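Major centromere autoantigen B (Homo sapiens, PDB 1UFI) is a DNA-binding centromere protein whose C-terminal domain pairs two copies of the molecule into a dimer. Local coordinates at residues F9-A12 with M13-A17; F26-D30 with R31-H35. All blocks are in the same frame, centred on the assembly; numbering follows the deposited sequence.

Interaction 1 of 2, residues F9-A12 with M13-A17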
# COMPACT_ATOMS: atom_id res chain seq x y z
N PHE A 9 1.62 13.73 -1.15
CA PHE A 9 2.48 12.83 -0.44
C PHE A 9 1.96 12.51 0.94
O PHE A 9 1.94 11.34 1.31
CB PHE A 9 3.92 13.35 -0.48
CG PHE A 9 4.92 12.56 0.34
CD1 PHE A 9 5.07 11.15 0.24
CD2 PHE A 9 5.80 13.25 1.14
CE1 PHE A 9 6.08 10.48 1.01
CE2 PHE A 9 6.78 12.57 1.90
CZ PHE A 9 6.91 11.19 1.81
N GLY A 10 1.49 13.53 1.68
CA GLY A 10 1.02 13.40 3.05
C GLY A 10 -0.27 12.59 3.06
O GLY A 10 -0.42 11.72 3.88
N GLU A 11 -1.15 12.89 2.12
CA GLU A 11 -2.41 12.16 1.99
C GLU A 11 -2.03 10.69 1.74
O GLU A 11 -2.57 9.76 2.39
CB GLU A 11 -3.20 12.69 0.81
CG GLU A 11 -3.87 14.05 1.08
CD GLU A 11 -4.28 14.83 -0.18
OE1 GLU A 11 -4.57 16.05 -0.06
OE2 GLU A 11 -4.30 14.31 -1.28
N ALA A 12 -1.13 10.46 0.79
CA ALA A 12 -0.80 9.07 0.42
C ALA A 12 -0.30 8.30 1.64
O ALA A 12 -0.60 7.11 1.85
CB ALA A 12 0.21 9.01 -0.72
N MET A 13 0.51 8.97 2.46
CA MET A 13 1.06 8.29 3.63
C MET A 13 0.00 8.04 4.68
O MET A 13 0.11 7.04 5.41
CB MET A 13 2.28 9.05 4.20
CG MET A 13 3.36 9.19 3.16
SD MET A 13 3.89 7.57 2.32
CE MET A 13 4.49 7.00 3.48
N ALA A 14 -0.96 8.97 4.80
CA ALA A 14 -2.10 8.77 5.71
C ALA A 14 -2.87 7.53 5.30
O ALA A 14 -3.19 6.67 6.12
CB ALA A 14 -3.01 10.02 5.73
N TYR A 15 -3.17 7.46 4.01
CA TYR A 15 -3.87 6.29 3.38
C TYR A 15 -3.07 5.02 3.60
O TYR A 15 -3.59 3.99 3.94
CB TYR A 15 -4.03 6.52 1.91
CG TYR A 15 -4.84 7.78 1.56
CD1 TYR A 15 -5.71 8.36 2.49
CD2 TYR A 15 -4.73 8.34 0.31
CE1 TYR A 15 -6.44 9.54 2.14
CE2 TYR A 15 -5.45 9.48 -0.03
CZ TYR A 15 -6.28 10.05 0.86
OH TYR A 15 -6.96 11.17 0.42
N PHE A 16 -1.77 5.07 3.36
CA PHE A 16 -0.93 3.91 3.62
C PHE A 16 -0.95 3.41 5.07
O PHE A 16 -0.96 2.18 5.34
CB PHE A 16 0.54 4.20 3.19
CG PHE A 16 1.37 2.95 3.24
CD1 PHE A 16 2.15 2.63 4.33
CD2 PHE A 16 1.21 2.01 2.20
CE1 PHE A 16 2.83 1.38 4.37
CE2 PHE A 16 1.92 0.80 2.20
CZ PHE A 16 2.69 0.48 3.32
N ALA A 17 -1.01 4.35 6.02
CA ALA A 17 -1.15 4.03 7.44
C ALA A 17 -2.45 3.20 7.68
O ALA A 17 -2.44 2.24 8.44
CB ALA A 17 -1.12 5.34 8.30
O HOH W 1 -6.15 12.47 -1.58
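The first turns of helix 9-23 carry a Met-aromatic contact between F9 and M13, one helical turn apart. M13 CG comes within 3.7 Å of F9 CE1, and M13 SD lies 4.9 Å from the centroid of the F9 ring, 57° off its normal, an oblique approach. M13 CG sits beside the backbone N (chi1 -58°), and the chain then bends twice, bringing the thioether obliquely beside F9 CE1. Both side chains reach helix 30-49, F9 touching T47 and M13 touching L43.

Y15 works differently. Y15 N donates nearly straight to E11 O, at 2.9 Å and 175°, while the same oxygen lies 3.1 Å above the plane of the Y15 ring, offset toward the rim. E11 CB stands 4.0 Å from Y15 CE2. At the outer end, a water lying in the ring plane spans from Y15 OH to E11 OE2, to which it donates over 2.6 Å. That carboxylate oxygen also accepts from S8 N, just before the helix. On the more buried side F16 N donates to A12 O (2.8 Å); A12 packs on Y22, and F16 on L39, of the second subunit.

Chemically, the helix start is divided: F9 and M13 pack within the chain, A12 and F16 face the second subunit, and E11 OE2, gripped by a backbone N-H and a water, would favour a charged carboxylate.

Interaction 2 of 2, residues F26-D30 with R31-H35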
# COMPACT_ATOMS: atom_id res chain seq x y z
N PHE A 26 -5.23 -8.52 10.98
CA PHE A 26 -5.29 -9.96 10.73
C PHE A 26 -4.01 -10.56 11.26
O PHE A 26 -3.01 -9.85 11.42
CB PHE A 26 -5.38 -10.26 9.23
CG PHE A 26 -6.70 -9.79 8.62
CD1 PHE A 26 -6.77 -8.54 8.01
CD2 PHE A 26 -7.87 -10.55 8.75
CE1 PHE A 26 -7.97 -8.04 7.51
CE2 PHE A 26 -9.08 -10.09 8.24
CZ PHE A 26 -9.14 -8.84 7.61
N PRO A 27 -4.01 -11.87 11.52
CA PRO A 27 -2.75 -12.55 11.81
C PRO A 27 -1.91 -12.42 10.54
O PRO A 27 -2.41 -12.66 9.46
CB PRO A 27 -3.19 -13.99 12.13
CG PRO A 27 -4.60 -13.79 12.53
CD PRO A 27 -5.17 -12.76 11.58
N ILE A 28 -0.68 -11.97 10.68
CA ILE A 28 0.15 -11.55 9.52
C ILE A 28 1.44 -12.36 9.44
O ILE A 28 2.10 -12.44 10.43
CB ILE A 28 0.45 -9.97 9.70
CG1 ILE A 28 0.57 -9.23 8.40
CG2 ILE A 28 1.58 -9.71 10.72
CD1 ILE A 28 0.64 -7.75 8.61
N ASP A 29 1.76 -13.02 8.33
CA ASP A 29 3.03 -13.77 8.31
C ASP A 29 4.15 -12.71 8.10
O ASP A 29 3.84 -11.50 7.92
CB ASP A 29 3.04 -14.92 7.27
CG ASP A 29 3.48 -14.49 5.87
OD1 ASP A 29 3.51 -13.29 5.62
OD2 ASP A 29 3.82 -15.28 4.95
N ASP A 30 5.42 -13.12 8.21
CA ASP A 30 6.59 -12.23 7.99
C ASP A 30 6.76 -11.74 6.58
O ASP A 30 7.38 -10.70 6.38
CB ASP A 30 7.92 -12.92 8.32
CG ASP A 30 8.07 -13.22 9.82
OD1 ASP A 30 7.38 -12.58 10.65
OD2 ASP A 30 8.89 -14.08 10.24
N ARG A 31 6.29 -12.49 5.60
CA ARG A 31 6.33 -12.05 4.22
C ARG A 31 5.44 -10.85 4.01
O ARG A 31 5.82 -9.89 3.31
CB ARG A 31 5.88 -13.16 3.30
CG ARG A 31 6.35 -13.00 1.85
CD ARG A 31 6.83 -14.32 1.22
NE ARG A 31 6.28 -14.54 -0.11
CZ ARG A 31 6.88 -14.18 -1.25
NH1 ARG A 31 8.05 -13.55 -1.23
NH2 ARG A 31 6.30 -14.43 -2.41
N VAL A 32 4.23 -10.89 4.59
CA VAL A 32 3.32 -9.70 4.49
C VAL A 32 3.95 -8.49 5.18
O VAL A 32 3.91 -7.39 4.63
CB VAL A 32 1.88 -10.02 5.07
CG1 VAL A 32 0.97 -8.76 4.90
CG2 VAL A 32 1.32 -11.21 4.30
N GLN A 33 4.50 -8.67 6.37
CA GLN A 33 5.14 -7.59 7.08
C GLN A 33 6.21 -6.97 6.20
O GLN A 33 6.37 -5.75 6.14
CB GLN A 33 5.79 -8.12 8.34
CG GLN A 33 5.87 -7.07 9.44
CD GLN A 33 4.55 -7.03 10.22
OE1 GLN A 33 3.94 -5.97 10.39
NE2 GLN A 33 4.08 -8.21 10.64
N SER A 34 6.99 -7.83 5.58
CA SER A 34 8.10 -7.38 4.72
C SER A 34 7.57 -6.56 3.54
O SER A 34 8.12 -5.50 3.17
CB SER A 34 8.88 -8.57 4.18
OG SER A 34 10.03 -8.02 3.51
N HIS A 35 6.50 -7.06 2.93
CA HIS A 35 5.84 -6.38 1.83
C HIS A 35 5.34 -5.00 2.25
O HIS A 35 5.45 -4.05 1.48
CB HIS A 35 4.66 -7.19 1.35
CG HIS A 35 5.03 -8.47 0.64
ND1 HIS A 35 4.13 -9.49 0.44
CD2 HIS A 35 6.19 -8.87 0.06
CE1 HIS A 35 4.72 -10.48 -0.19
NE2 HIS A 35 5.96 -10.12 -0.47
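At D29 the backbone passes from an extended conformation (psi 172°) into the helix that carries R31 and V32, and two main-chain bonds mark the entry: Q33 N to D29 O at a long 3.3 Å, and S34 N to D30 O at 3.0 Å. The D29 side chain closes the turn. Its CG lies between the backbone N and the carbonyl carbon (chi1 87°), which swings D29 OD1 over the helix end to accept from V32 N at 2.7 Å and 168°, the donor arriving almost head-on to the C-O bond. V32 CG2 rests 3.3 Å from D29 OD1, and R31 CB runs alongside the carboxylate, 3.4 Å from D29 OD2. The R31 guanidinium carries on past it, one face toward H35 NE2.

Just before the cap, I28 lays its CG1 obliquely against V32 CG1 at 3.6 Å, while Q33 crosses I28 at about a right angle. V32 also packs on D42 of the second subunit, whose carboxylate is hydrogen-bonded to H35 ND1. A negative carboxylate at this end would also suit the positive pole of the helix dipole. The D29 to V32 bond makes an aspartate N-cap, the classic start of a helix, here helix 30-49, with I28 packed just ahead of it.

Overall arrangement
Interaction 1 comes first along the chain, at the start of helix 9-23; interaction 2 follows, spanning the end of the connecting loop and the start of helix 30-49. Their centres lie 20 Å apart on opposite sides of the chain's centre, and they do not touch, the nearest atoms being about 6 Å apart. The two helices pair as a hairpin, so each contact marks the beginning of one arm at a different end of the domain: residues 9-17 lie against the later part of helix 30-49, through L43 and T47. Both contacts also reach the second subunit, so the two helix starts contribute to the dimer as well as to the hairpin itself.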